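Local coordinates for putative alpha-N-acetylgalactosaminidase (Bacillus halodurans C-125, PDB 3CC1), which probably hydrolyses terminal alpha-linked N-acetylgalactosamine residues from glycoconjugates, at residues E48-I54 / L108-H113; M115-P119 / S164-S168; I118-Y124 / A136-T142; P219-I224 / R256-W260. One frame throughout, in Å; residues are numbered along the deposited sequence.

Interaction 1: residues E48-I54 / L108-H113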
loop_
_atom_site.group_PDB
_atom_site.type_symbol
_atom_site.label_atom_id
_atom_site.label_comp_id
_atom_site.label_asym_id
_atom_site.label_seq_id
_atom_site.Cartn_x
_atom_site.Cartn_y
_atom_site.Cartn_z
ATOM N N GLU A 48 12.264 34.562 -12.754
ATOM C CA GLU A 48 12.870 35.678 -12.074
ATOM C C GLU A 48 13.975 35.409 -11.063
ATOM O O GLU A 48 14.804 36.274 -10.834
ATOM C CB GLU A 48 11.775 36.561 -11.503
ATOM C CG GLU A 48 11.115 36.090 -10.330
ATOM C CD GLU A 48 10.352 37.233 -9.659
ATOM O OE1 GLU A 48 10.815 38.386 -9.825
ATOM O OE2 GLU A 48 9.306 36.995 -8.974
ATOM N N TYR A 49 13.977 34.233 -10.453
ATOM C CA TYR A 49 14.904 33.947 -9.380
ATOM C C TYR A 49 16.132 33.193 -9.890
ATOM O O TYR A 49 16.029 32.287 -10.709
ATOM C CB TYR A 49 14.233 33.123 -8.295
ATOM C CG TYR A 49 13.280 33.894 -7.454
ATOM C CD1 TYR A 49 13.747 34.729 -6.448
ATOM C CD2 TYR A 49 11.910 33.854 -7.702
ATOM C CE1 TYR A 49 12.871 35.493 -5.690
ATOM C CE2 TYR A 49 11.029 34.592 -6.945
ATOM C CZ TYR A 49 11.511 35.405 -5.939
ATOM O OH TYR A 49 10.648 36.140 -5.158
ATOM N N ILE A 50 17.289 33.611 -9.395
ATOM C CA ILE A 50 18.583 32.958 -9.648
ATOM C C ILE A 50 19.074 32.520 -8.268
ATOM O O ILE A 50 19.360 33.364 -7.394
ATOM C CB ILE A 50 19.567 33.920 -10.363
ATOM C CG1 ILE A 50 19.055 34.260 -11.798
ATOM C CG2 ILE A 50 21.025 33.358 -10.363
ATOM C CD1 ILE A 50 19.141 33.081 -12.806
ATOM N N VAL A 51 19.119 31.206 -8.054
ATOM C CA VAL A 51 19.285 30.669 -6.686
ATOM C C VAL A 51 20.496 29.775 -6.578
ATOM O O VAL A 51 20.641 28.813 -7.337
ATOM C CB VAL A 51 18.030 29.876 -6.199
ATOM C CG1 VAL A 51 18.184 29.406 -4.715
ATOM C CG2 VAL A 51 16.734 30.713 -6.386
ATOM N N VAL A 52 21.345 30.112 -5.603
ATOM C CA VAL A 52 22.552 29.369 -5.326
ATOM C C VAL A 52 22.214 28.393 -4.211
ATOM O O VAL A 52 21.761 28.761 -3.137
ATOM C CB VAL A 52 23.749 30.300 -4.938
ATOM C CG1 VAL A 52 24.932 29.471 -4.404
ATOM C CG2 VAL A 52 24.188 31.182 -6.112
ATOM N N ASP A 53 22.375 27.120 -4.497
ATOM C CA ASP A 53 22.069 26.110 -3.499
ATOM C C ASP A 53 23.181 26.009 -2.411
ATOM O O ASP A 53 24.135 26.816 -2.348
ATOM C CB ASP A 53 21.702 24.756 -4.166
ATOM C CG ASP A 53 20.569 24.015 -3.406
ATOM O OD1 ASP A 53 20.807 23.504 -2.308
ATOM O OD2 ASP A 53 19.424 24.025 -3.863
ATOM N N ILE A 54 23.022 25.016 -1.549
ATOM C CA ILE A 54 23.793 24.905 -0.346
ATOM C C ILE A 54 25.303 24.746 -0.602
ATOM O O ILE A 54 25.742 24.360 -1.692
ATOM C CB ILE A 54 23.317 23.740 0.551
ATOM C CG1 ILE A 54 23.440 22.383 -0.163
ATOM C CG2 ILE A 54 21.919 23.978 1.078
ATOM C CD1 ILE A 54 23.459 21.161 0.778
ATOM N N LEU A 108 16.435 40.699 -12.401
ATOM C CA LEU A 108 16.151 39.404 -11.806
ATOM C C LEU A 108 16.343 39.496 -10.294
ATOM O O LEU A 108 16.710 40.530 -9.759
ATOM C CB LEU A 108 17.045 38.331 -12.432
ATOM C CG LEU A 108 16.970 38.056 -13.945
ATOM C CD1 LEU A 108 17.995 36.994 -14.315
ATOM C CD2 LEU A 108 15.552 37.625 -14.386
ATOM N N LYS A 109 16.056 38.410 -9.611
ATOM C CA LYS A 109 16.134 38.326 -8.145
ATOM C C LYS A 109 17.107 37.228 -7.737
ATOM O O LYS A 109 17.310 36.258 -8.474
ATOM C CB LYS A 109 14.748 38.068 -7.566
ATOM C CG LYS A 109 13.842 39.309 -7.650
ATOM C CD LYS A 109 12.398 39.006 -7.310
ATOM C CE LYS A 109 11.492 40.293 -7.405
ATOM N NZ LYS A 109 12.072 41.434 -6.643
ATOM N N PHE A 110 17.732 37.409 -6.570
ATOM C CA PHE A 110 18.828 36.562 -6.105
ATOM C C PHE A 110 18.428 35.790 -4.857
ATOM O O PHE A 110 17.869 36.341 -3.920
ATOM C CB PHE A 110 20.098 37.382 -5.796
ATOM C CG PHE A 110 21.261 36.537 -5.278
ATOM C CD1 PHE A 110 21.796 35.519 -6.048
ATOM C CD2 PHE A 110 21.758 36.718 -4.018
ATOM C CE1 PHE A 110 22.831 34.733 -5.580
ATOM C CE2 PHE A 110 22.824 35.955 -3.547
ATOM C CZ PHE A 110 23.349 34.963 -4.314
ATOM N N GLY A 111 18.662 34.487 -4.900
ATOM C CA GLY A 111 18.314 33.616 -3.808
ATOM C C GLY A 111 19.454 32.703 -3.384
ATOM O O GLY A 111 20.366 32.408 -4.163
ATOM N N ILE A 112 19.385 32.263 -2.127
ATOM C CA ILE A 112 20.324 31.280 -1.574
ATOM C C ILE A 112 19.596 30.237 -0.781
ATOM O O ILE A 112 18.475 30.459 -0.312
ATOM C CB ILE A 112 21.453 31.943 -0.667
ATOM C CG1 ILE A 112 20.841 32.573 0.582
ATOM C CG2 ILE A 112 22.267 32.996 -1.486
ATOM C CD1 ILE A 112 21.845 33.311 1.508
ATOM N N HIS A 113 20.242 29.070 -0.644
ATOM C CA HIS A 113 19.837 28.063 0.357
ATOM C C HIS A 113 20.796 28.096 1.491
ATOM O O HIS A 113 21.992 28.202 1.303
ATOM C CB HIS A 113 19.837 26.625 -0.197
ATOM C CG HIS A 113 18.701 26.302 -1.114
ATOM N ND1 HIS A 113 18.129 25.038 -1.168
ATOM C CD2 HIS A 113 18.081 27.043 -2.068
ATOM C CE1 HIS A 113 17.155 25.053 -2.069
ATOM N NE2 HIS A 113 17.113 26.251 -2.637
#
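Lys-109 N to Glu-48 O opens a ladder of five backbone hydrogen bonds that runs through Ile-50 and Gly-111 to His-113 N on Val-52 O, joining strands 49-52 and 109-113 in parallel. Close CA-H...O contacts lie between the rungs, such as Val-51 CA to Gly-111 O at 3.2 Å.

Apolar contacts follow on both faces. On one, the CG2 methyl of Val-52 meets the edge of the Phe-110 ring at CE1 (3.8 Å), and Ile-50 CG1 touches Leu-108 CD1; helices 28-41 and 97-105 cover this side. On the other, Val-51 CG1 reaches the His-113 ring edge at CD2 (3.5 Å), while Lys-109 CB packs on Tyr-49. The aliphatic part of Lys-109 runs alongside Glu-48, yet NZ stays 4.6 Å from OE1, beyond a salt bridge.

The polar end is a pair of side chains. With CG beside the backbone N (chi1 -74°), the imidazole of His-113 lies beneath Asp-53, whose OD2 sits 3.0 Å above the ring plane without a hydrogen bond to it. ND1 bonds instead to Asp-184, and Asp-53 OD2 to Asn-17. Without the ring, as with an alanine here, Asp-184 would probably lose this partner and a gap would open beside Val-51 CG1 and under the Asp-53 carboxylate.

Adjacent parallel strands with polar residues at their C-terminal ends fit the core of a TIM barrel, the end at which such glycosidases hold their active site.

Interaction 2: residues M115-P119 / S164-S168. With SO4 (sulfate ion), chain D.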
loop_
_atom_site.group_PDB
_atom_site.type_symbol
_atom_site.label_atom_id
_atom_site.label_comp_id
_atom_site.label_asym_id
_atom_site.label_seq_id
_atom_site.Cartn_x
_atom_site.Cartn_y
_atom_site.Cartn_z
HETATM N N MSE A 115 21.527 26.071 5.453
HETATM C CA MSE A 115 21.251 24.992 6.374
HETATM C C MSE A 115 20.803 25.566 7.713
HETATM O O MSE A 115 21.302 26.603 8.192
HETATM C CB MSE A 115 22.517 24.168 6.610
HETATM C CG MSE A 115 23.074 23.549 5.350
HETATM SE SE MSE A 115 22.016 22.048 4.709
HETATM C CE MSE A 115 22.054 20.923 6.313
ATOM N N ARG A 116 19.796 24.935 8.272
ATOM C CA ARG A 116 19.353 25.246 9.608
ATOM C C ARG A 116 20.518 25.190 10.576
ATOM O O ARG A 116 21.333 24.265 10.521
ATOM C CB ARG A 116 18.342 24.198 10.046
ATOM C CG ARG A 116 17.841 24.343 11.468
ATOM C CD ARG A 116 17.016 23.119 11.897
ATOM N NE ARG A 116 17.791 21.888 11.930
ATOM C CZ ARG A 116 18.359 21.381 13.028
ATOM N NH1 ARG A 116 18.271 22.007 14.178
ATOM N NH2 ARG A 116 19.044 20.263 12.971
ATOM N N GLY A 117 20.527 26.146 11.503
ATOM C CA GLY A 117 21.437 26.125 12.656
ATOM C C GLY A 117 22.601 27.093 12.595
ATOM O O GLY A 117 22.552 28.170 11.975
ATOM N N ILE A 118 23.666 26.682 13.256
ATOM C CA ILE A 118 24.844 27.488 13.417
ATOM C C ILE A 118 26.052 26.583 13.126
ATOM O O ILE A 118 26.041 25.424 13.465
ATOM C CB ILE A 118 24.926 28.034 14.880
ATOM C CG1 ILE A 118 26.103 28.995 15.046
ATOM C CG2 ILE A 118 25.006 26.879 15.911
ATOM C CD1 ILE A 118 26.079 29.794 16.365
ATOM N N PRO A 119 27.090 27.104 12.475
ATOM C CA PRO A 119 28.101 26.157 12.050
ATOM C C PRO A 119 28.806 25.491 13.211
ATOM O O PRO A 119 29.050 26.100 14.220
ATOM C CB PRO A 119 29.089 27.047 11.275
ATOM C CG PRO A 119 28.240 28.167 10.757
ATOM C CD PRO A 119 27.302 28.453 11.883
ATOM N N SER A 164 19.112 36.315 18.417
ATOM C CA SER A 164 20.108 37.298 17.964
ATOM C C SER A 164 20.959 36.734 16.845
ATOM O O SER A 164 21.264 37.424 15.859
ATOM C CB SER A 164 21.019 37.754 19.105
ATOM O OG SER A 164 20.298 38.529 20.041
ATOM N N TYR A 165 21.342 35.475 16.996
ATOM C CA TYR A 165 22.087 34.791 15.937
ATOM C C TYR A 165 21.339 34.787 14.622
ATOM O O TYR A 165 21.874 35.189 13.591
ATOM C CB TYR A 165 22.459 33.362 16.336
ATOM C CG TYR A 165 23.269 32.734 15.260
ATOM C CD1 TYR A 165 24.543 33.202 14.976
ATOM C CD2 TYR A 165 22.737 31.770 14.436
ATOM C CE1 TYR A 165 25.290 32.686 13.912
ATOM C CE2 TYR A 165 23.485 31.224 13.392
ATOM C CZ TYR A 165 24.746 31.687 13.112
ATOM O OH TYR A 165 25.491 31.118 12.061
ATOM N N TYR A 166 20.084 34.357 14.654
ATOM C CA TYR A 166 19.290 34.317 13.426
ATOM C C TYR A 166 19.062 35.721 12.876
ATOM O O TYR A 166 19.114 35.945 11.683
ATOM C CB TYR A 166 17.986 33.499 13.633
ATOM C CG TYR A 166 18.201 31.997 13.451
ATOM C CD1 TYR A 166 18.720 31.507 12.281
ATOM C CD2 TYR A 166 17.905 31.084 14.453
ATOM C CE1 TYR A 166 18.903 30.160 12.083
ATOM C CE2 TYR A 166 18.093 29.715 14.267
ATOM C CZ TYR A 166 18.586 29.257 13.088
ATOM O OH TYR A 166 18.763 27.892 12.889
ATOM N N ASN A 167 18.844 36.683 13.758
ATOM C CA ASN A 167 18.690 38.075 13.345
ATOM C C ASN A 167 19.899 38.520 12.553
ATOM O O ASN A 167 19.769 39.150 11.497
ATOM C CB ASN A 167 18.542 39.002 14.564
ATOM C CG ASN A 167 17.171 38.919 15.197
ATOM O OD1 ASN A 167 16.255 38.279 14.648
ATOM N ND2 ASN A 167 17.021 39.545 16.358
ATOM N N SER A 168 21.073 38.163 13.075
ATOM C CA SER A 168 22.363 38.534 12.476
ATOM C C SER A 168 22.553 37.918 11.091
ATOM O O SER A 168 23.187 38.511 10.244
ATOM C CB SER A 168 23.554 38.169 13.393
ATOM O OG SER A 168 23.965 36.801 13.284
HETATM S S SO4 D . 17.854 37.160 22.297
HETATM O O1 SO4 D . 16.594 37.650 21.746
HETATM O O2 SO4 D . 17.707 36.015 23.184
HETATM O O3 SO4 D . 18.475 38.207 23.078
HETATM O O4 SO4 D . 18.799 36.816 21.230
#
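Arg-116 lays its CG 3.9 Å from Tyr-166 OH, while its guanidinium group turns elsewhere, to salt bridges with Glu-198 and Asp-185. The next residue, Gly-117, gives its backbone N-H to Tyr-166 OH over 2.8 Å, a weak bond because the angle at hydrogen is only 129°. That hydroxyl is also hydrogen-bonded to Glu-198, so one carboxylate links the phenol and the arginine. Gly-117 O approaches the edge of the neighbouring ring, 3.5 Å from Tyr-165 CE2.

Ile-118 carries the apolar part. With CG1 anti to the backbone N (chi1 -175°), its chain extends over one face of Tyr-165: CG1 lies 3.6 Å from CZ, and CD1 stands above the middle of the ring, 3.9 Å from the centroid and 10° off the normal, a clear CH-pi contact. Pro-119 follows with CD 3.2 Å from Tyr-165 OH, itself hydrogen-bonded to Gly-78 O.

At the far side of the helix, Ser-164 N and OG both hold O4 of a sulfate, probably from the crystallisation liquor. Two consecutive tyrosines of helix 162-175 thus dock onto the chain just past barrel strand 109-115, an instance of a TIM-barrel helix packed against a beta-to-alpha loop.

Interaction 3: residues I118-Y124 / A136-T142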
loop_
_atom_site.group_PDB
_atom_site.type_symbol
_atom_site.label_atom_id
_atom_site.label_comp_id
_atom_site.label_asym_id
_atom_site.label_seq_id
_atom_site.Cartn_x
_atom_site.Cartn_y
_atom_site.Cartn_z
ATOM N N ILE A 118 23.666 26.682 13.256
ATOM C CA ILE A 118 24.844 27.488 13.417
ATOM C C ILE A 118 26.052 26.583 13.126
ATOM O O ILE A 118 26.041 25.424 13.465
ATOM C CB ILE A 118 24.926 28.034 14.880
ATOM C CG1 ILE A 118 26.103 28.995 15.046
ATOM C CG2 ILE A 118 25.006 26.879 15.911
ATOM C CD1 ILE A 118 26.079 29.794 16.365
ATOM N N PRO A 119 27.090 27.104 12.475
ATOM C CA PRO A 119 28.101 26.157 12.050
ATOM C C PRO A 119 28.806 25.491 13.211
ATOM O O PRO A 119 29.050 26.100 14.220
ATOM C CB PRO A 119 29.089 27.047 11.275
ATOM C CG PRO A 119 28.240 28.167 10.757
ATOM C CD PRO A 119 27.302 28.453 11.883
ATOM N N ARG A 120 29.156 24.233 13.040
ATOM C CA ARG A 120 29.892 23.562 14.078
ATOM C C ARG A 120 31.224 24.283 14.327
ATOM O O ARG A 120 31.771 24.267 15.412
ATOM C CB ARG A 120 30.154 22.116 13.643
ATOM C CG ARG A 120 28.889 21.287 13.504
ATOM C CD ARG A 120 29.282 19.819 13.482
ATOM N NE ARG A 120 28.143 19.002 13.140
ATOM C CZ ARG A 120 28.183 17.676 13.094
ATOM N NH1 ARG A 120 29.286 17.042 13.432
ATOM N NH2 ARG A 120 27.135 16.994 12.706
ATOM N N GLN A 121 31.745 24.858 13.258
ATOM C CA GLN A 121 32.989 25.613 13.263
ATOM C C GLN A 121 32.899 26.852 14.181
ATOM O O GLN A 121 33.873 27.201 14.859
ATOM C CB GLN A 121 33.319 26.017 11.845
ATOM C CG GLN A 121 34.672 26.691 11.703
ATOM C CD GLN A 121 35.022 26.913 10.218
ATOM O OE1 GLN A 121 35.076 25.973 9.447
ATOM N NE2 GLN A 121 35.260 28.153 9.842
ATOM N N ALA A 122 31.718 27.481 14.213
ATOM C CA ALA A 122 31.440 28.573 15.139
ATOM C C ALA A 122 31.429 28.059 16.571
ATOM O O ALA A 122 31.904 28.712 17.484
ATOM C CB ALA A 122 30.110 29.266 14.784
ATOM N N VAL A 123 30.910 26.870 16.770
ATOM C CA VAL A 123 30.818 26.315 18.127
ATOM C C VAL A 123 32.240 26.014 18.602
ATOM O O VAL A 123 32.634 26.374 19.703
ATOM C CB VAL A 123 29.852 25.107 18.189
ATOM C CG1 VAL A 123 29.948 24.431 19.539
ATOM C CG2 VAL A 123 28.394 25.555 17.880
ATOM N N TYR A 124 33.036 25.399 17.721
ATOM C CA TYR A 124 34.455 25.119 18.005
ATOM C C TYR A 124 35.192 26.381 18.406
ATOM O O TYR A 124 35.900 26.402 19.394
ATOM C CB TYR A 124 35.141 24.533 16.769
ATOM C CG TYR A 124 36.664 24.477 16.818
ATOM C CD1 TYR A 124 37.336 23.675 17.730
ATOM C CD2 TYR A 124 37.426 25.190 15.900
ATOM C CE1 TYR A 124 38.728 23.619 17.738
ATOM C CE2 TYR A 124 38.794 25.148 15.909
ATOM C CZ TYR A 124 39.440 24.360 16.816
ATOM O OH TYR A 124 40.819 24.341 16.789
ATOM N N ALA A 136 28.626 31.220 20.501
ATOM C CA ALA A 136 28.079 30.085 19.794
ATOM C C ALA A 136 27.854 28.911 20.719
ATOM O O ALA A 136 26.842 28.222 20.623
ATOM C CB ALA A 136 28.984 29.665 18.601
ATOM N N ARG A 137 28.788 28.669 21.618
ATOM C CA ARG A 137 28.663 27.530 22.520
ATOM C C ARG A 137 27.498 27.683 23.461
ATOM O O ARG A 137 26.962 26.692 23.955
ATOM C CB ARG A 137 29.931 27.310 23.327
ATOM C CG ARG A 137 31.081 26.887 22.457
ATOM C CD ARG A 137 32.344 26.632 23.266
ATOM N NE ARG A 137 33.401 26.217 22.356
ATOM C CZ ARG A 137 34.579 25.769 22.746
ATOM N NH1 ARG A 137 34.848 25.678 24.040
ATOM N NH2 ARG A 137 35.478 25.397 21.850
ATOM N N GLU A 138 27.103 28.919 23.712
ATOM C CA GLU A 138 26.044 29.187 24.679
ATOM C C GLU A 138 24.653 29.094 24.079
ATOM O O GLU A 138 23.671 29.110 24.806
ATOM C CB GLU A 138 26.241 30.556 25.313
ATOM C CG GLU A 138 27.500 30.602 26.128
ATOM C CD GLU A 138 27.813 31.989 26.708
ATOM O OE1 GLU A 138 27.822 32.997 25.982
ATOM O OE2 GLU A 138 28.070 32.051 27.918
ATOM N N ILE A 139 24.587 29.009 22.755
ATOM C CA ILE A 139 23.315 28.968 22.057
ATOM C C ILE A 139 23.128 27.697 21.232
ATOM O O ILE A 139 22.017 27.424 20.829
ATOM C CB ILE A 139 23.038 30.242 21.192
ATOM C CG1 ILE A 139 23.974 30.330 19.971
ATOM C CG2 ILE A 139 23.112 31.504 22.058
ATOM C CD1 ILE A 139 23.413 31.255 18.765
ATOM N N ALA A 140 24.186 26.923 20.993
ATOM C CA ALA A 140 24.099 25.730 20.155
ATOM C C ALA A 140 23.459 24.583 20.912
ATOM O O ALA A 140 23.518 24.468 22.138
ATOM C CB ALA A 140 25.485 25.294 19.595
ATOM N N HIS A 141 22.787 23.760 20.153
ATOM C CA HIS A 141 22.192 22.551 20.656
ATOM C C HIS A 141 22.939 21.415 19.968
ATOM O O HIS A 141 22.565 21.005 18.894
ATOM C CB HIS A 141 20.731 22.553 20.253
ATOM C CG HIS A 141 19.893 21.617 21.049
ATOM N ND1 HIS A 141 18.595 21.305 20.700
ATOM C CD2 HIS A 141 20.177 20.902 22.169
ATOM C CE1 HIS A 141 18.115 20.431 21.574
ATOM N NE2 HIS A 141 19.054 20.168 22.473
ATOM N N THR A 142 24.035 20.957 20.574
ATOM C CA THR A 142 24.963 20.076 19.873
ATOM C C THR A 142 24.421 18.651 19.668
ATOM O O THR A 142 24.968 17.877 18.898
ATOM C CB THR A 142 26.349 20.057 20.547
ATOM O OG1 THR A 142 26.188 19.641 21.886
ATOM C CG2 THR A 142 26.989 21.439 20.511
#
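Ala-136 CB presses against the helical turn of 120-124 and lies 3.3 Å from Ala-122 O, at the heart of a contact between two turns of an excursion from the TIM barrel. This excursion includes a small antiparallel sheet in which strand 152-155 lies between 118-119 and 140-141; the first segment carries strand 118-119 and the start of the helix after it, the second a weakly bonded turn at 136-139 and a weakly bonded strand at 140-141.

The tight side is made of small apolar groups. The CG2 methyl of Val-123, beside its backbone N, meets Ala-140 CB at 3.4 Å, closer than usual for two carbons. Ala-122 CB and Ala-136 CB touch at 4.0 Å. From strand 118-119, Ile-118 adds CD1, which contacts both Ala-136 CB (3.7 Å) and Ile-139 CD1, with the two isoleucine chains crossing at about a right angle. Ile-118 CG2 reaches Ala-140 CB as well. Tyr-165 of helix 162-175 closes this side.

The solvent side is looser and polar. Thr-142 CG2 only skirts Val-123 CG1 at 4.3 Å. Here the exposed Arg-137, extended from CG to NE, lies along the end of the turn and grips two successive carbonyls with one edge of its guanidinium group. NH2 donates to Tyr-124 O at 2.7 Å, 25° out of the guanidinium plane, whereas NE donates almost straight to Val-123 O, 2.8 Å away and within that plane.

Interaction 4: residues P219-I224 / R256-W260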
loop_
_atom_site.group_PDB
_atom_site.type_symbol
_atom_site.label_atom_id
_atom_site.label_comp_id
_atom_site.label_asym_id
_atom_site.label_seq_id
_atom_site.Cartn_x
_atom_site.Cartn_y
_atom_site.Cartn_z
ATOM N N PRO A 219 7.786 22.427 2.931
ATOM C CA PRO A 219 6.382 22.056 3.113
ATOM C C PRO A 219 6.068 20.695 2.527
ATOM O O PRO A 219 4.980 20.148 2.755
ATOM C CB PRO A 219 5.630 23.169 2.357
ATOM C CG PRO A 219 6.569 23.579 1.274
ATOM C CD PRO A 219 7.971 23.426 1.866
ATOM N N GLY A 220 7.015 20.143 1.789
ATOM C CA GLY A 220 6.746 18.923 1.007
ATOM C C GLY A 220 5.917 19.243 -0.244
ATOM O O GLY A 220 5.597 20.412 -0.515
ATOM N N PRO A 221 5.559 18.215 -1.022
ATOM C CA PRO A 221 5.759 16.776 -0.827
ATOM C C PRO A 221 7.138 16.212 -1.236
ATOM O O PRO A 221 7.407 15.033 -0.984
ATOM C CB PRO A 221 4.665 16.167 -1.702
ATOM C CG PRO A 221 4.526 17.118 -2.822
ATOM C CD PRO A 221 4.769 18.499 -2.233
ATOM N N ALA A 222 7.992 17.024 -1.876
ATOM C CA ALA A 222 9.374 16.669 -2.098
ATOM C C ALA A 222 10.191 17.324 -1.005
ATOM O O ALA A 222 9.887 18.427 -0.583
ATOM C CB ALA A 222 9.895 17.137 -3.504
ATOM N N PRO A 223 11.235 16.643 -0.519
ATOM C CA PRO A 223 11.705 15.303 -0.861
ATOM C C PRO A 223 10.845 14.220 -0.263
ATOM O O PRO A 223 10.132 14.431 0.743
ATOM C CB PRO A 223 13.131 15.277 -0.281
ATOM C CG PRO A 223 12.999 16.183 0.935
ATOM C CD PRO A 223 12.145 17.314 0.425
ATOM N N ILE A 224 10.835 13.092 -0.937
ATOM C CA ILE A 224 10.057 11.929 -0.492
ATOM C C ILE A 224 10.829 11.247 0.633
ATOM O O ILE A 224 12.004 10.936 0.495
ATOM C CB ILE A 224 9.740 10.910 -1.657
ATOM C CG1 ILE A 224 9.097 11.622 -2.871
ATOM C CG2 ILE A 224 8.833 9.771 -1.138
ATOM C CD1 ILE A 224 8.797 10.730 -4.080
ATOM N N ARG A 256 2.259 11.215 -3.717
ATOM C CA ARG A 256 2.696 12.114 -2.643
ATOM C C ARG A 256 1.928 13.432 -2.713
ATOM O O ARG A 256 1.503 13.965 -1.694
ATOM C CB ARG A 256 4.210 12.346 -2.665
ATOM C CG ARG A 256 5.118 11.116 -2.440
ATOM C CD ARG A 256 4.577 10.184 -1.335
ATOM N NE ARG A 256 4.429 10.884 -0.061
ATOM C CZ ARG A 256 3.671 10.493 0.973
ATOM N NH1 ARG A 256 2.946 9.373 0.912
ATOM N NH2 ARG A 256 3.651 11.237 2.086
ATOM N N CYS A 257 1.682 13.910 -3.926
ATOM C CA CYS A 257 0.810 15.068 -4.133
ATOM C C CYS A 257 -0.628 14.876 -3.673
ATOM O O CYS A 257 -1.218 15.764 -3.014
ATOM C CB CYS A 257 0.786 15.504 -5.580
ATOM S SG CYS A 257 2.274 16.353 -6.053
ATOM N N GLU A 258 -1.209 13.733 -4.013
ATOM C CA GLU A 258 -2.560 13.431 -3.555
ATOM C C GLU A 258 -2.610 13.452 -2.050
ATOM O O GLU A 258 -3.498 14.068 -1.494
ATOM C CB GLU A 258 -3.066 12.066 -4.008
ATOM C CG GLU A 258 -3.203 11.919 -5.510
ATOM C CD GLU A 258 -3.136 10.414 -5.951
ATOM O OE1 GLU A 258 -3.701 9.579 -5.190
ATOM O OE2 GLU A 258 -2.554 10.118 -7.029
ATOM N N VAL A 259 -1.635 12.822 -1.397
ATOM C CA VAL A 259 -1.592 12.780 0.065
ATOM C C VAL A 259 -1.420 14.211 0.674
ATOM O O VAL A 259 -2.075 14.600 1.629
ATOM C CB VAL A 259 -0.458 11.804 0.557
ATOM C CG1 VAL A 259 -0.236 11.923 2.034
ATOM C CG2 VAL A 259 -0.812 10.350 0.170
ATOM N N TRP A 260 -0.544 14.995 0.077
ATOM C CA TRP A 260 -0.271 16.341 0.514
ATOM C C TRP A 260 -1.539 17.218 0.502
ATOM O O TRP A 260 -1.787 18.027 1.415
ATOM C CB TRP A 260 0.791 16.933 -0.418
ATOM C CG TRP A 260 1.359 18.200 0.052
ATOM C CD1 TRP A 260 2.490 18.373 0.826
ATOM C CD2 TRP A 260 0.829 19.495 -0.191
ATOM N NE1 TRP A 260 2.669 19.717 1.076
ATOM C CE2 TRP A 260 1.670 20.425 0.462
ATOM C CE3 TRP A 260 -0.266 19.969 -0.913
ATOM C CZ2 TRP A 260 1.447 21.811 0.407
ATOM C CZ3 TRP A 260 -0.508 21.346 -0.952
ATOM C CH2 TRP A 260 0.343 22.253 -0.278
HETATM O O HOH W 1 6.092 13.473 0.468
#
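Trp-260 reaches from helix 247-262 across the loop 219-224, and its side chain can be followed outward atom by atom. CB starts 4.2 Å from Pro-221 CB. With CG anti to the backbone N (chi1 -169°), the indole is carried away from the helix towards the loop, and CG meets Pro-221 CD. CD1 comes next, 3.8 Å from that same CD, which rests over the face of the five-membered ring, 20° off its normal, as a CH-pi contact. On the edge of the five-membered ring, NE1 donates a hydrogen bond to Pro-219 O (2.9 Å, 158° at hydrogen). The acceptor lies in the indole plane, although the N-H arrives from above the plane of the carbonyl. Gly-220 O is also close to NE1, but its angle is too poor for a bond. A leucine in its place would probably leave Pro-219 O without this donor and strip Pro-221 of the flat surface it packs against.

Pro-221, which follows a cis peptide bond, is the other half of the contact. Its CG touches Cys-257 SG at 4.0 Å, and its CB packs on Arg-256 CB. Arg-256 bends back on itself so that CG lies against Ile-224 CG1, 4.0 Å away, and NE donates to a water that in turn donates to Pro-221 O. Pro-270 packs on both Pro-221 and Trp-260.

The proline-rich loop that leaves barrel strand 214-216, its Pro-221 packed on Trp-260, is thus joined to helix 247-262 of the TIM-barrel domain.

In the fold
Along the chain, interaction 1 closes before interactions 2 and 3 open from a common stretch, and interaction 4 follows. Interaction 1 lies within the parallel barrel sheet, and strand 109-115 leads straight on to strand 118-119, which interactions 2 and 3 share. Their centres are about 10 Å apart, and Tyr-165 CB packs on Ile-139 CD1 at 3.4 Å, so helix 162-175 and the small antiparallel sheet form one packed region. Interaction 1 touches interaction 2 where Ile-54 CG2 meets the selenium of Met-115. Interaction 4 stands apart, its centre about 23 Å from that of interaction 1 and 32 Å from that of interaction 3, so the set spans the barrel domain from peripheral excursion to later helix.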